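Local coordinates for beta-hydroxyacyl-(Acyl-carrier-protein) dehydratase FabA/FabZ (Xenorhabdus doucetiae, PDB 6QSR) that probably acts as a hotdog-fold dehydratase on acyl-carrier-protein-bound 3-hydroxyacyl intermediates in aryl polyene pigment biosynthesis, at residues B[81-86]-B[129-134]. Residues are numbered along the deposited sequence; the frame is centred on the assembly and turned at random.
Sequences EMMAQA and IQMNLL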
ATOM      1  N   GLU B  81      -0.345  -2.195  -2.706  1.00 20.13           N
ATOM      2  CA  GLU B  81      -1.677  -1.585  -2.689  1.00 19.70           C
ATOM      3  C   GLU B  81      -2.617  -2.231  -3.706  1.00 19.32           C
ATOM      4  O   GLU B  81      -3.799  -2.391  -3.428  1.00 21.50           O
ATOM      5  CB  GLU B  81      -1.607  -0.073  -2.940  1.00 19.84           C
ATOM      6  CG  GLU B  81      -2.945   0.674  -2.825  1.00 24.72           C
ATOM      7  CD  GLU B  81      -3.584   0.607  -1.442  1.00 28.55           C
ATOM      8  OE1 GLU B  81      -2.886   0.276  -0.462  1.00 34.80           O
ATOM      9  OE2 GLU B  81      -4.796   0.891  -1.322  1.00 25.15           O
ATOM     10  N   MET B  82      -2.109  -2.573  -4.885  1.00 19.23           N
ATOM     11  CA  MET B  82      -2.910  -3.306  -5.857  1.00 19.32           C
ATOM     12  C   MET B  82      -3.271  -4.708  -5.309  1.00 18.32           C
ATOM     13  O   MET B  82      -4.419  -5.137  -5.399  1.00 17.30           O
ATOM     14  CB  MET B  82      -2.201  -3.375  -7.213  1.00 20.34           C
ATOM     15  CG  MET B  82      -2.061  -2.016  -7.914  1.00 20.47           C
ATOM     16  SD  MET B  82      -1.279  -2.140  -9.539  1.00 22.30           S
ATOM     17  CE  MET B  82       0.414  -2.393  -9.028  1.00 19.94           C
ATOM     18  N   MET B  83      -2.306  -5.392  -4.695  1.00 18.98           N
ATOM     19  CA  MET B  83      -2.560  -6.699  -4.057  1.00 20.83           C
ATOM     20  C   MET B  83      -3.526  -6.608  -2.877  1.00 20.41           C
ATOM     21  O   MET B  83      -4.417  -7.461  -2.726  1.00 21.35           O
ATOM     22  CB  MET B  83      -1.247  -7.352  -3.634  1.00 23.15           C
ATOM     23  CG  MET B  83      -0.464  -7.913  -4.805  1.00 25.66           C
ATOM     24  SD  MET B  83       1.080  -8.697  -4.291  1.00 34.11           S
ATOM     25  CE  MET B  83       2.192  -7.314  -4.348  1.00 33.52           C
ATOM     26  N   ALA B  84      -3.363  -5.568  -2.064  1.00 19.45           N
ATOM     27  CA  ALA B  84      -4.248  -5.318  -0.929  1.00 18.99           C
ATOM     28  C   ALA B  84      -5.685  -5.111  -1.383  1.00 19.12           C
ATOM     29  O   ALA B  84      -6.620  -5.696  -0.809  1.00 18.72           O
ATOM     30  CB  ALA B  84      -3.773  -4.108  -0.138  1.00 19.33           C
ATOM     31  N   GLN B  85      -5.858  -4.307  -2.427  1.00 18.03           N
ATOM     32  CA  GLN B  85      -7.194  -4.041  -2.953  1.00 19.45           C
ATOM     33  C   GLN B  85      -7.827  -5.262  -3.603  1.00 18.52           C
ATOM     34  O   GLN B  85      -9.032  -5.432  -3.500  1.00 20.11           O
ATOM     35  CB  GLN B  85      -7.198  -2.835  -3.892  1.00 18.95           C
ATOM     36  CG  GLN B  85      -7.068  -1.538  -3.117  1.00 21.09           C
ATOM     37  CD  GLN B  85      -7.220  -0.295  -3.965  1.00 20.85           C
ATOM     38  OE1 GLN B  85      -7.844  -0.317  -5.029  1.00 22.48           O
ATOM     39  NE2 GLN B  85      -6.653   0.804  -3.491  1.00 21.49           N
ATOM     40  N   ALA B  86      -7.023  -6.125  -4.226  1.00 17.75           N
ATOM     41  CA  ALA B  86      -7.530  -7.392  -4.746  1.00 18.19           C
ATOM     42  C   ALA B  86      -8.111  -8.260  -3.628  1.00 18.29           C
ATOM     43  O   ALA B  86      -9.160  -8.874  -3.808  1.00 18.65           O
ATOM     44  CB  ALA B  86      -6.442  -8.153  -5.499  1.00 16.64           C
ATOM     45  N   ILE B 129      -3.524  -8.986 -11.264  1.00 18.40           N
ATOM     46  CA  ILE B 129      -3.283  -9.163  -9.838  1.00 18.55           C
ATOM     47  C   ILE B 129      -4.067 -10.397  -9.367  1.00 18.99           C
ATOM     48  O   ILE B 129      -5.297 -10.409  -9.397  1.00 19.72           O
ATOM     49  CB  ILE B 129      -3.655  -7.894  -9.044  1.00 19.78           C
ATOM     50  CG1 ILE B 129      -2.830  -6.689  -9.543  1.00 22.27           C
ATOM     51  CG2 ILE B 129      -3.386  -8.089  -7.560  1.00 20.34           C
ATOM     52  CD1 ILE B 129      -3.481  -5.897 -10.649  1.00 23.80           C
ATOM     53  N   GLN B 130      -3.341 -11.439  -8.963  1.00 19.80           N
ATOM     54  CA  GLN B 130      -3.941 -12.737  -8.604  1.00 21.80           C
ATOM     55  C   GLN B 130      -3.540 -13.104  -7.179  1.00 22.85           C
ATOM     56  O   GLN B 130      -2.351 -13.313  -6.908  1.00 25.75           O
ATOM     57  CB  GLN B 130      -3.504 -13.816  -9.598  1.00 24.38           C
ATOM     58  CG  GLN B 130      -4.201 -13.703 -10.949  1.00 27.87           C
ATOM     59  CD  GLN B 130      -3.785 -14.780 -11.939  1.00 33.97           C
ATOM     60  OE1 GLN B 130      -4.309 -15.900 -11.919  1.00 41.22           O
ATOM     61  NE2 GLN B 130      -2.856 -14.440 -12.828  1.00 32.99           N
ATOM     62  N   MET B 131      -4.523 -13.153  -6.275  1.00 23.73           N
ATOM     63  CA  MET B 131      -4.294 -13.465  -4.852  1.00 23.08           C
ATOM     64  C   MET B 131      -4.927 -14.817  -4.475  1.00 24.28           C
ATOM     65  O   MET B 131      -6.049 -15.119  -4.895  1.00 23.60           O
ATOM     66  CB  MET B 131      -4.856 -12.360  -3.947  1.00 23.31           C
ATOM     67  CG  MET B 131      -4.421 -10.931  -4.292  1.00 25.45           C
ATOM     68  SD  MET B 131      -2.628 -10.743  -4.265  1.00 29.08           S
ATOM     69  CE  MET B 131      -2.283 -10.782  -2.503  1.00 24.27           C
ATOM     70  N   ASN B 132      -4.193 -15.604  -3.684  1.00 21.98           N
ATOM     71  CA  ASN B 132      -4.620 -16.926  -3.196  1.00 22.10           C
ATOM     72  C   ASN B 132      -4.789 -16.888  -1.680  1.00 23.90           C
ATOM     73  O   ASN B 132      -3.877 -16.474  -0.958  1.00 24.05           O
ATOM     74  CB  ASN B 132      -3.564 -17.987  -3.519  1.00 21.55           C
ATOM     75  CG  ASN B 132      -3.374 -18.195  -4.996  1.00 24.97           C
ATOM     76  OD1 ASN B 132      -4.325 -18.148  -5.770  1.00 28.61           O
ATOM     77  ND2 ASN B 132      -2.140 -18.460  -5.397  1.00 29.27           N
ATOM     78  N   LEU B 133      -5.950 -17.333  -1.204  1.00 22.33           N
ATOM     79  CA  LEU B 133      -6.244 -17.343   0.221  1.00 21.72           C
ATOM     80  C   LEU B 133      -5.340 -18.327   0.979  1.00 22.05           C
ATOM     81  O   LEU B 133      -5.232 -19.486   0.593  1.00 24.89           O
ATOM     82  CB  LEU B 133      -7.714 -17.722   0.438  1.00 22.72           C
ATOM     83  CG  LEU B 133      -8.210 -17.891   1.878  1.00 23.14           C
ATOM     84  CD1 LEU B 133      -8.107 -16.589   2.655  1.00 22.30           C
ATOM     85  CD2 LEU B 133      -9.638 -18.424   1.866  1.00 23.64           C
ATOM     86  N   LEU B 134      -4.702 -17.859   2.053  1.00 20.96           N
ATOM     87  CA  LEU B 134      -3.998 -18.736   2.992  1.00 21.99           C
ATOM     88  C   LEU B 134      -4.913 -18.988   4.193  1.00 25.35           C
ATOM     89  O   LEU B 134      -5.349 -20.119   4.403  1.00 27.52           O
ATOM     90  CB  LEU B 134      -2.636 -18.145   3.410  1.00 23.03           C
ATOM     91  CG  LEU B 134      -1.672 -17.772   2.271  1.00 22.47           C
ATOM     92  CD1 LEU B 134      -0.401 -17.113   2.791  1.00 20.92           C
ATOM     93  CD2 LEU B 134      -1.332 -18.989   1.420  1.00 24.08           C
TER
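Bends at both chi2 (-58°) and chi3 (-73°) fold the side chain of Met131 back on itself, laying its CG, SD and CE against the helical turn of Met83 and Ala86. In Ile129 the gamma methyl CG2 is anti to the backbone N and points at the helix, while CG1, beside that N, faces Met82. Ala86 sits between the two strand residues, its methyl CB 3.6 Å from CG of Met131 and 3.7 Å from CG2 of Ile129. The same CG2 lies 3.9 Å from CA of Met83 and also touches the carbonyl O of Met82, which already accepts the backbone N-H of Ala86 within the helix. Met83 meets Met131 at about a right angle, its CG 3.6 Å from SD and its CB close to both SD and CE; the end of Met83 leads away, and its side chain also packs on Val155 and Leu159 of strand 152-162. Helix 79-97 is the central helix of the hotdog fold, and strand 126-133 belongs to the antiparallel sheet that wraps around it; here the axes of the two segments come within 8.2 Å and cross at -56°. The alternation of the strand puts Ile129 and Met131 on the inner side, with Gln130 directed away from the helix. Met82 makes the lightest contact, CB to CG1 of Ile129 at 4.1 Å; its end also leads away, and its side chain packs on Val56 and Ile147 of the adjoining strands. On another side of the helix, Gln85 NE2 donates to Glu81 OE2 at 2.9 Å in a nearly straight bond, on the anti side of the carboxylate and somewhat out of its plane, while Gln85 OE1 accepts from the backbone N of Leu40.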